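PDB 6WY9: acyl-CoA dehydrogenase domain protein Tcur3483 from Thermomonospora curvata, which binds FAD and, as a member of the acyl-CoA dehydrogenase family, probably oxidises a CH-CH group of its substrate. Local coordinates for residues A[61-69]-A[103-111]; A[269-280]-A[298-309]. All blocks are in the same frame, centred on the assembly; numbering follows the deposited sequence.

Contact 1: A[61-69]-A[103-111]; sequences RFREVVKML and AGLPFPFVT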
loop_
_atom_site.group_PDB
_atom_site.type_symbol
_atom_site.label_atom_id
_atom_site.label_comp_id
_atom_site.label_asym_id
_atom_site.label_seq_id
_atom_site.Cartn_x
_atom_site.Cartn_y
_atom_site.Cartn_z
ATOM N N ARG A 61 -18.597 20.202 29.735
ATOM C CA ARG A 61 -19.697 20.968 29.160
ATOM C C ARG A 61 -20.542 20.154 28.207
ATOM O O ARG A 61 -21.442 20.701 27.562
ATOM C CB ARG A 61 -19.151 22.206 28.443
ATOM C CG ARG A 61 -18.547 23.212 29.398
ATOM C CD ARG A 61 -19.424 24.457 29.531
ATOM N NE ARG A 61 -19.078 25.486 28.548
ATOM C CZ ARG A 61 -18.046 26.317 28.677
ATOM N NH1 ARG A 61 -17.797 27.225 27.743
ATOM N NH2 ARG A 61 -17.259 26.234 29.745
ATOM N N PHE A 62 -20.282 18.852 28.114
ATOM C CA PHE A 62 -21.054 18.032 27.193
ATOM C C PHE A 62 -22.550 18.122 27.497
ATOM O O PHE A 62 -23.350 18.471 26.620
ATOM C CB PHE A 62 -20.538 16.599 27.247
ATOM C CG PHE A 62 -21.342 15.629 26.440
ATOM C CD1 PHE A 62 -21.523 15.815 25.079
ATOM C CD2 PHE A 62 -21.888 14.498 27.043
ATOM C CE1 PHE A 62 -22.255 14.908 24.340
ATOM C CE2 PHE A 62 -22.629 13.589 26.311
ATOM C CZ PHE A 62 -22.820 13.783 24.969
ATOM N N ARG A 63 -22.946 17.869 28.749
ATOM C CA ARG A 63 -24.373 17.841 29.072
ATOM C C ARG A 63 -25.006 19.202 28.852
ATOM O O ARG A 63 -26.180 19.296 28.480
ATOM C CB ARG A 63 -24.600 17.393 30.523
ATOM C CG ARG A 63 -24.052 16.037 30.864
ATOM C CD ARG A 63 -24.650 14.984 29.972
ATOM N NE ARG A 63 -26.111 15.026 29.967
ATOM C CZ ARG A 63 -26.877 14.166 30.636
ATOM N NH1 ARG A 63 -26.322 13.199 31.359
ATOM N NH2 ARG A 63 -28.201 14.279 30.570
ATOM N N GLU A 64 -24.252 20.264 29.127
ATOM C CA GLU A 64 -24.708 21.627 28.868
ATOM C C GLU A 64 -25.108 21.815 27.408
ATOM O O GLU A 64 -26.162 22.391 27.105
ATOM C CB GLU A 64 -23.591 22.592 29.243
ATOM C CG GLU A 64 -24.040 23.963 29.630
ATOM C CD GLU A 64 -22.862 24.855 29.944
ATOM O OE1 GLU A 64 -22.634 25.833 29.191
ATOM O OE2 GLU A 64 -22.153 24.553 30.931
ATOM N N VAL A 65 -24.254 21.364 26.487
ATOM C CA VAL A 65 -24.591 21.430 25.065
ATOM C C VAL A 65 -25.804 20.560 24.766
ATOM O O VAL A 65 -26.784 21.025 24.177
ATOM C CB VAL A 65 -23.382 21.017 24.202
ATOM C CG1 VAL A 65 -23.685 21.210 22.712
ATOM C CG2 VAL A 65 -22.145 21.797 24.602
ATOM N N VAL A 66 -25.749 19.279 25.161
ATOM C CA VAL A 66 -26.826 18.342 24.830
ATOM C C VAL A 66 -28.170 18.927 25.229
ATOM O O VAL A 66 -29.123 18.930 24.440
ATOM C CB VAL A 66 -26.593 16.973 25.497
ATOM C CG1 VAL A 66 -27.834 16.078 25.354
ATOM C CG2 VAL A 66 -25.352 16.268 24.911
ATOM N N LYS A 67 -28.263 19.433 26.464
ATOM C CA LYS A 67 -29.529 19.984 26.937
ATOM C C LYS A 67 -29.959 21.178 26.099
ATOM O O LYS A 67 -31.151 21.345 25.815
ATOM C CB LYS A 67 -29.432 20.377 28.411
ATOM C CG LYS A 67 -30.721 20.970 28.955
ATOM C CD LYS A 67 -31.912 20.201 28.400
ATOM C CE LYS A 67 -33.245 20.617 29.020
ATOM N NZ LYS A 67 -34.407 20.273 28.113
ATOM N N MET A 68 -29.006 22.016 25.677
ATOM C CA MET A 68 -29.369 23.120 24.795
ATOM C C MET A 68 -29.919 22.603 23.471
ATOM O O MET A 68 -31.022 22.977 23.055
ATOM C CB MET A 68 -28.169 24.041 24.570
ATOM C CG MET A 68 -28.081 25.154 25.598
ATOM S SD MET A 68 -26.890 26.434 25.190
ATOM C CE MET A 68 -25.343 25.579 25.516
ATOM N N LEU A 69 -29.157 21.737 22.792
ATOM C CA LEU A 69 -29.640 21.146 21.542
ATOM C C LEU A 69 -31.011 20.509 21.715
ATOM O O LEU A 69 -31.882 20.634 20.845
ATOM C CB LEU A 69 -28.657 20.090 21.045
ATOM C CG LEU A 69 -27.269 20.547 20.637
ATOM C CD1 LEU A 69 -26.380 19.311 20.548
ATOM C CD2 LEU A 69 -27.335 21.322 19.326
ATOM N N ALA A 103 -18.782 23.152 13.787
ATOM C CA ALA A 103 -18.845 24.107 14.887
ATOM C C ALA A 103 -17.965 23.726 16.075
ATOM O O ALA A 103 -17.774 24.559 16.968
ATOM C CB ALA A 103 -20.288 24.269 15.368
ATOM N N GLY A 104 -17.406 22.523 16.092
ATOM C CA GLY A 104 -16.714 22.043 17.268
ATOM C C GLY A 104 -17.625 21.458 18.323
ATOM O O GLY A 104 -17.151 21.098 19.407
ATOM N N LEU A 105 -18.827 21.349 18.059
ATOM C CA LEU A 105 -19.623 20.962 19.203
ATOM C C LEU A 105 -19.767 19.446 19.258
ATOM O O LEU A 105 -19.717 18.768 18.228
ATOM C CB LEU A 105 -21.000 21.613 19.143
ATOM C CG LEU A 105 -20.996 23.150 19.148
ATOM C CD1 LEU A 105 -22.413 23.731 19.152
ATOM C CD2 LEU A 105 -20.169 23.709 20.311
ATOM N N PRO A 106 -19.883 18.895 20.455
ATOM C CA PRO A 106 -20.166 17.467 20.575
ATOM C C PRO A 106 -21.658 17.234 20.436
ATOM O O PRO A 106 -22.472 18.049 20.875
ATOM C CB PRO A 106 -19.674 17.136 21.986
ATOM C CG PRO A 106 -19.932 18.404 22.739
ATOM C CD PRO A 106 -19.623 19.525 21.759
ATOM N N PHE A 107 -22.014 16.126 19.792
ATOM C CA PHE A 107 -23.392 15.720 19.585
ATOM C C PHE A 107 -23.607 14.352 20.224
ATOM O O PHE A 107 -22.706 13.513 20.165
ATOM C CB PHE A 107 -23.703 15.658 18.090
ATOM C CG PHE A 107 -25.149 15.426 17.772
ATOM C CD1 PHE A 107 -25.667 14.144 17.742
ATOM C CD2 PHE A 107 -25.973 16.487 17.436
ATOM C CE1 PHE A 107 -26.989 13.917 17.430
ATOM C CE2 PHE A 107 -27.303 16.272 17.127
ATOM C CZ PHE A 107 -27.814 14.988 17.118
ATOM N N PRO A 108 -24.750 14.103 20.872
ATOM C CA PRO A 108 -24.922 12.805 21.557
ATOM C C PRO A 108 -25.292 11.691 20.585
ATOM O O PRO A 108 -26.398 11.127 20.635
ATOM C CB PRO A 108 -26.042 13.112 22.552
ATOM C CG PRO A 108 -26.876 14.128 21.844
ATOM C CD PRO A 108 -25.915 14.993 21.078
ATOM N N PHE A 109 -24.365 11.375 19.666
ATOM C CA PHE A 109 -24.626 10.373 18.629
ATOM C C PHE A 109 -25.081 9.058 19.258
ATOM O O PHE A 109 -26.129 8.501 18.925
ATOM C CB PHE A 109 -23.363 10.112 17.787
ATOM C CG PHE A 109 -22.993 11.210 16.810
ATOM C CD1 PHE A 109 -23.590 11.286 15.565
ATOM C CD2 PHE A 109 -21.988 12.120 17.115
ATOM C CE1 PHE A 109 -23.224 12.285 14.663
ATOM C CE2 PHE A 109 -21.615 13.110 16.215
ATOM C CZ PHE A 109 -22.234 13.194 14.997
ATOM N N VAL A 110 -24.252 8.531 20.158
ATOM C CA VAL A 110 -24.532 7.217 20.732
ATOM C C VAL A 110 -25.923 7.184 21.351
ATOM O O VAL A 110 -26.657 6.207 21.202
ATOM C CB VAL A 110 -23.446 6.830 21.750
ATOM C CG1 VAL A 110 -23.851 5.629 22.516
ATOM C CG2 VAL A 110 -22.160 6.534 21.031
ATOM N N THR A 111 -26.304 8.237 22.058
ATOM C CA THR A 111 -27.569 8.177 22.776
ATOM C C THR A 111 -28.746 8.357 21.833
ATOM O O THR A 111 -29.742 7.633 21.935
ATOM C CB THR A 111 -27.597 9.230 23.883
ATOM O OG1 THR A 111 -26.552 8.937 24.828
ATOM C CG2 THR A 111 -28.957 9.205 24.613
#
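F62 and P106 meet where the first turn of helix 62-71 lies against the proline-rich link between helices 90-103 and 109-122. The ring of F62 presents its edge to this proline: CD1 of F62 is 3.8 Å from CG of P106, which lies near the ring plane. CG of F62 stands anti to the backbone N (chi1 174°), which carries the ring across to the link. Further along the ring, CZ of F62 lies 4.1 Å from CB of P108. V66, one turn on, reaches toward P108, with CG2 of V66 4.0 Å from CB of P108. The same CG2 also lies over one face of the F62 ring, toward its rim. F62, V66 and the two prolines thus form the tight part of the contact, all of it apolar.

The packing thins toward L105, where CG1 of V65 is 4.5 Å from CB of L105. CD1 of L69 touches CD2 of F107 at 4.2 Å. The carbonyl of P106 is buried here without a polar partner; CG1 of V65 is 3.9 Å from its O atom. The solvent side lies at the start of the helix, where R61 and E64 are exposed and take no part in the contact. They form a long ion pair through charge alone, and R61 also forms a salt bridge with E48.

Both segments belong to the N-terminal family region. F40 of helix 26-41 covers L69 and L105, and V52 of helix 47-55 packs on P106. F97 of helix 90-103 meets F107 edge-to-face. R63 bridges to D185, next to strand 186-192.

Contact 2: A[269-280]-A[298-309]; sequences GGRMIRLWEDVV and LARTYAKLEAMR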
loop_
_atom_site.group_PDB
_atom_site.type_symbol
_atom_site.label_atom_id
_atom_site.label_comp_id
_atom_site.label_asym_id
_atom_site.label_seq_id
_atom_site.Cartn_x
_atom_site.Cartn_y
_atom_site.Cartn_z
ATOM N N GLY A 269 -16.229 10.862 8.465
ATOM C CA GLY A 269 -15.704 11.081 7.130
ATOM C C GLY A 269 -16.074 12.453 6.594
ATOM O O GLY A 269 -15.264 13.108 5.940
ATOM N N GLY A 270 -17.298 12.902 6.869
ATOM C CA GLY A 270 -17.684 14.246 6.481
ATOM C C GLY A 270 -16.707 15.283 7.004
ATOM O O GLY A 270 -16.307 16.200 6.285
ATOM N N ARG A 271 -16.264 15.109 8.250
ATOM C CA ARG A 271 -15.318 16.045 8.844
ATOM C C ARG A 271 -13.962 16.017 8.130
ATOM O O ARG A 271 -13.337 17.063 7.917
ATOM C CB ARG A 271 -15.154 15.723 10.329
ATOM C CG ARG A 271 -14.220 16.694 10.989
ATOM C CD ARG A 271 -14.351 16.745 12.489
ATOM N NE ARG A 271 -13.427 17.758 12.973
ATOM C CZ ARG A 271 -12.929 17.818 14.198
ATOM N NH1 ARG A 271 -13.276 16.916 15.102
ATOM N NH2 ARG A 271 -12.084 18.790 14.508
ATOM N N MET A 272 -13.475 14.834 7.766
ATOM C CA MET A 272 -12.206 14.776 7.036
ATOM C C MET A 272 -12.307 15.393 5.638
ATOM O O MET A 272 -11.312 15.925 5.105
ATOM C CB MET A 272 -11.716 13.321 6.914
ATOM C CG MET A 272 -11.395 12.688 8.266
ATOM S SD MET A 272 -10.245 13.673 9.234
ATOM C CE MET A 272 -8.875 13.983 8.089
ATOM N N ILE A 273 -13.470 15.304 5.010
ATOM C CA ILE A 273 -13.654 15.979 3.723
ATOM C C ILE A 273 -13.515 17.489 3.896
ATOM O O ILE A 273 -12.812 18.170 3.126
ATOM C CB ILE A 273 -15.018 15.596 3.115
ATOM C CG1 ILE A 273 -14.987 14.139 2.635
ATOM C CG2 ILE A 273 -15.383 16.530 1.931
ATOM C CD1 ILE A 273 -16.365 13.588 2.199
ATOM N N ARG A 274 -14.164 18.037 4.930
ATOM C CA ARG A 274 -14.043 19.476 5.201
ATOM C C ARG A 274 -12.588 19.894 5.461
ATOM O O ARG A 274 -12.139 20.958 5.001
ATOM C CB ARG A 274 -14.923 19.875 6.396
ATOM C CG ARG A 274 -16.419 19.696 6.182
ATOM C CD ARG A 274 -16.892 20.355 4.892
ATOM N NE ARG A 274 -18.321 20.670 4.879
ATOM C CZ ARG A 274 -18.851 21.802 5.346
ATOM N NH1 ARG A 274 -18.084 22.743 5.886
ATOM N NH2 ARG A 274 -20.157 21.995 5.278
ATOM N N LEU A 275 -11.871 19.113 6.261
ATOM C CA LEU A 275 -10.484 19.423 6.551
ATOM C C LEU A 275 -9.617 19.338 5.289
ATOM O O LEU A 275 -8.723 20.159 5.104
ATOM C CB LEU A 275 -9.966 18.479 7.644
ATOM C CG LEU A 275 -10.515 18.903 9.020
ATOM C CD1 LEU A 275 -10.288 17.837 10.132
ATOM C CD2 LEU A 275 -9.963 20.298 9.464
ATOM N N TRP A 276 -9.853 18.335 4.432
ATOM C CA TRP A 276 -9.186 18.270 3.135
ATOM C C TRP A 276 -9.404 19.563 2.345
ATOM O O TRP A 276 -8.455 20.165 1.843
ATOM C CB TRP A 276 -9.688 17.038 2.361
ATOM C CG TRP A 276 -9.080 16.866 0.959
ATOM C CD1 TRP A 276 -8.059 16.023 0.610
ATOM C CD2 TRP A 276 -9.507 17.492 -0.251
ATOM N NE1 TRP A 276 -7.794 16.123 -0.748
ATOM C CE2 TRP A 276 -8.662 17.013 -1.301
ATOM C CE3 TRP A 276 -10.493 18.436 -0.561
ATOM C CZ2 TRP A 276 -8.792 17.438 -2.620
ATOM C CZ3 TRP A 276 -10.614 18.867 -1.883
ATOM C CH2 TRP A 276 -9.753 18.365 -2.894
ATOM N N GLU A 277 -10.649 20.027 2.258
ATOM C CA GLU A 277 -10.921 21.291 1.589
ATOM C C GLU A 277 -10.158 22.445 2.219
ATOM O O GLU A 277 -9.675 23.339 1.507
ATOM C CB GLU A 277 -12.406 21.613 1.628
ATOM C CG GLU A 277 -13.264 20.696 0.826
ATOM C CD GLU A 277 -14.717 21.093 0.972
ATOM O OE1 GLU A 277 -15.200 21.276 2.116
ATOM O OE2 GLU A 277 -15.355 21.285 -0.069
ATOM N N ASP A 278 -10.115 22.499 3.554
ATOM C CA ASP A 278 -9.429 23.606 4.199
ATOM C C ASP A 278 -7.941 23.570 3.887
ATOM O O ASP A 278 -7.305 24.622 3.720
ATOM C CB ASP A 278 -9.641 23.554 5.705
ATOM C CG ASP A 278 -11.078 23.806 6.109
ATOM O OD1 ASP A 278 -11.875 24.407 5.343
ATOM O OD2 ASP A 278 -11.394 23.377 7.235
ATOM N N VAL A 279 -7.362 22.366 3.825
ATOM C CA VAL A 279 -5.950 22.247 3.491
ATOM C C VAL A 279 -5.697 22.698 2.054
ATOM O O VAL A 279 -4.707 23.397 1.791
ATOM C CB VAL A 279 -5.432 20.820 3.749
ATOM C CG1 VAL A 279 -3.997 20.695 3.196
ATOM C CG2 VAL A 279 -5.421 20.548 5.293
ATOM N N VAL A 280 -6.571 22.320 1.101
ATOM C CA VAL A 280 -6.445 22.842 -0.267
ATOM C C VAL A 280 -6.362 24.367 -0.255
ATOM O O VAL A 280 -5.481 24.961 -0.892
ATOM C CB VAL A 280 -7.599 22.353 -1.171
ATOM C CG1 VAL A 280 -7.511 23.002 -2.592
ATOM C CG2 VAL A 280 -7.539 20.846 -1.336
ATOM N N LEU A 298 -3.159 15.372 -2.809
ATOM C CA LEU A 298 -4.529 15.857 -2.744
ATOM C C LEU A 298 -5.425 15.113 -3.734
ATOM O O LEU A 298 -6.574 14.810 -3.397
ATOM C CB LEU A 298 -4.585 17.365 -3.019
ATOM C CG LEU A 298 -3.970 18.209 -1.912
ATOM C CD1 LEU A 298 -3.836 19.656 -2.477
ATOM C CD2 LEU A 298 -4.860 18.133 -0.656
ATOM N N ALA A 299 -4.892 14.744 -4.906
ATOM C CA ALA A 299 -5.675 13.973 -5.893
ATOM C C ALA A 299 -6.002 12.585 -5.362
ATOM O O ALA A 299 -7.151 12.129 -5.469
ATOM C CB ALA A 299 -4.915 13.854 -7.230
ATOM N N ARG A 300 -5.000 11.898 -4.787
ATOM C CA ARG A 300 -5.205 10.543 -4.292
ATOM C C ARG A 300 -6.168 10.532 -3.116
ATOM O O ARG A 300 -7.081 9.704 -3.067
ATOM C CB ARG A 300 -3.874 9.879 -3.880
ATOM C CG ARG A 300 -3.936 8.361 -3.743
ATOM C CD ARG A 300 -2.563 7.736 -3.244
ATOM N NE ARG A 300 -2.180 8.385 -1.987
ATOM C CZ ARG A 300 -2.712 8.085 -0.805
ATOM N NH1 ARG A 300 -3.629 7.107 -0.709
ATOM N NH2 ARG A 300 -2.353 8.757 0.290
ATOM N N THR A 301 -6.034 11.499 -2.197
ATOM C CA THR A 301 -6.981 11.523 -1.082
ATOM C C THR A 301 -8.361 11.970 -1.545
ATOM O O THR A 301 -9.360 11.492 -0.998
ATOM C CB THR A 301 -6.476 12.385 0.086
ATOM O OG1 THR A 301 -6.079 13.659 -0.415
ATOM C CG2 THR A 301 -5.280 11.713 0.773
ATOM N N TYR A 302 -8.460 12.901 -2.527
ATOM C CA TYR A 302 -9.758 13.213 -3.111
ATOM C C TYR A 302 -10.461 11.930 -3.616
ATOM O O TYR A 302 -11.678 11.716 -3.411
ATOM C CB TYR A 302 -9.572 14.215 -4.268
ATOM C CG TYR A 302 -10.830 14.639 -4.995
ATOM C CD1 TYR A 302 -11.581 15.723 -4.548
ATOM C CD2 TYR A 302 -11.277 13.980 -6.158
ATOM C CE1 TYR A 302 -12.730 16.166 -5.259
ATOM C CE2 TYR A 302 -12.417 14.409 -6.842
ATOM C CZ TYR A 302 -13.156 15.493 -6.389
ATOM O OH TYR A 302 -14.298 15.917 -7.098
ATOM N N ALA A 303 -9.727 11.111 -4.364
ATOM C CA ALA A 303 -10.356 9.937 -4.979
ATOM C C ALA A 303 -10.814 8.946 -3.911
ATOM O O ALA A 303 -11.880 8.331 -4.056
ATOM C CB ALA A 303 -9.386 9.245 -5.932
ATOM N N LYS A 304 -10.025 8.792 -2.848
ATOM C CA LYS A 304 -10.368 7.843 -1.782
ATOM C C LYS A 304 -11.507 8.368 -0.915
ATOM O O LYS A 304 -12.350 7.580 -0.457
ATOM C CB LYS A 304 -9.137 7.523 -0.935
ATOM C CG LYS A 304 -8.104 6.592 -1.678
ATOM C CD LYS A 304 -7.065 6.077 -0.705
ATOM C CE LYS A 304 -7.689 5.069 0.265
ATOM N NZ LYS A 304 -6.565 4.497 1.061
ATOM N N LEU A 305 -11.535 9.695 -0.681
ATOM C CA LEU A 305 -12.657 10.351 -0.014
ATOM C C LEU A 305 -13.916 10.292 -0.842
ATOM O O LEU A 305 -15.009 10.235 -0.268
ATOM C CB LEU A 305 -12.353 11.831 0.314
ATOM C CG LEU A 305 -11.371 11.991 1.503
ATOM C CD1 LEU A 305 -10.841 13.466 1.531
ATOM C CD2 LEU A 305 -12.007 11.605 2.874
ATOM N N GLU A 306 -13.809 10.391 -2.178
ATOM C CA GLU A 306 -15.012 10.259 -2.986
ATOM C C GLU A 306 -15.626 8.868 -2.823
ATOM O O GLU A 306 -16.831 8.747 -2.609
ATOM C CB GLU A 306 -14.751 10.536 -4.462
ATOM C CG GLU A 306 -16.011 10.261 -5.244
ATOM C CD GLU A 306 -15.876 10.484 -6.740
ATOM O OE1 GLU A 306 -15.287 11.511 -7.134
ATOM O OE2 GLU A 306 -16.370 9.623 -7.510
ATOM N N ALA A 307 -14.818 7.812 -2.917
ATOM C CA ALA A 307 -15.362 6.464 -2.737
ATOM C C ALA A 307 -15.987 6.309 -1.346
ATOM O O ALA A 307 -17.093 5.778 -1.212
ATOM C CB ALA A 307 -14.267 5.403 -2.947
ATOM N N MET A 308 -15.293 6.807 -0.310
ATOM C CA MET A 308 -15.803 6.713 1.064
ATOM C C MET A 308 -17.155 7.370 1.212
ATOM O O MET A 308 -18.091 6.799 1.779
ATOM C CB MET A 308 -14.801 7.366 2.045
ATOM C CG MET A 308 -15.369 7.455 3.512
ATOM S SD MET A 308 -14.487 8.740 4.435
ATOM C CE MET A 308 -15.283 10.228 3.804
ATOM N N ARG A 309 -17.290 8.587 0.709
ATOM C CA ARG A 309 -18.530 9.285 0.973
ATOM C C ARG A 309 -19.676 8.641 0.216
ATOM O O ARG A 309 -20.818 8.604 0.707
ATOM C CB ARG A 309 -18.369 10.758 0.603
ATOM C CG ARG A 309 -18.476 11.051 -0.886
ATOM C CD ARG A 309 -18.124 12.528 -1.235
ATOM N NE ARG A 309 -19.036 13.473 -0.600
ATOM C CZ ARG A 309 -18.827 14.788 -0.496
ATOM N NH1 ARG A 309 -19.723 15.557 0.103
ATOM N NH2 ARG A 309 -17.732 15.340 -0.988
#
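Helices 263-286 and 292-321 run nearly antiparallel here, with segment axes 10.4 Å apart at closest approach and 152° between their directions. W276 is a knob in a hole formed by L298, T301, Y302 and L305. Its CG is anti to the backbone N (chi1 179°), directing the indole toward the other helix. NE1 of W276 donates to O of L298 at 3.2 Å, in the carbonyl plane and on a lone pair, with an N-H...O angle of 141°. That oxygen also accepts the helical bond from Y302 N. A second, weak bond runs from NE1 of W276 to OG1 of T301, which also bonds to D297. CH2 of W276 lies 3.6 Å from CD1 of Y302, their rings oblique. An alanine in place of W276 would probably open a gap among these four residues and cost the L298 carbonyl its link between the helices.

Farther along, CD1 of I273 lies over one face of the R309 guanidinium, 3.8 Å from its CZ. CE of M308 packs 3.5 Å from CA of G269. Helix 326-350 touches M272, L298 and M308, helix 369-380 covers L275 and V279, and another chain packs on V280 and Y302.

How the contacts relate
Contact 1 comes first along the chain and closes before contact 2 opens. It lies in the N-terminal family region, and contact 2 in the C-terminal one. Their centres are about 25 Å apart, and their nearest atoms, about 6 Å apart, do not touch. They share no helix. Helix 90-103 lies between them in the fold: it leads into the link of contact 1, and its R102 and Q101 touch R274 and R271 on helix 263-286. Contact 1 is the nearer to the bound dihydroflavine-adenine dinucleotide, with the side chain of F62 about 11 Å from this cofactor. Contact 2 is away from the annotated sites, within the C-terminal helices and beside another chain of the four-chain assembly.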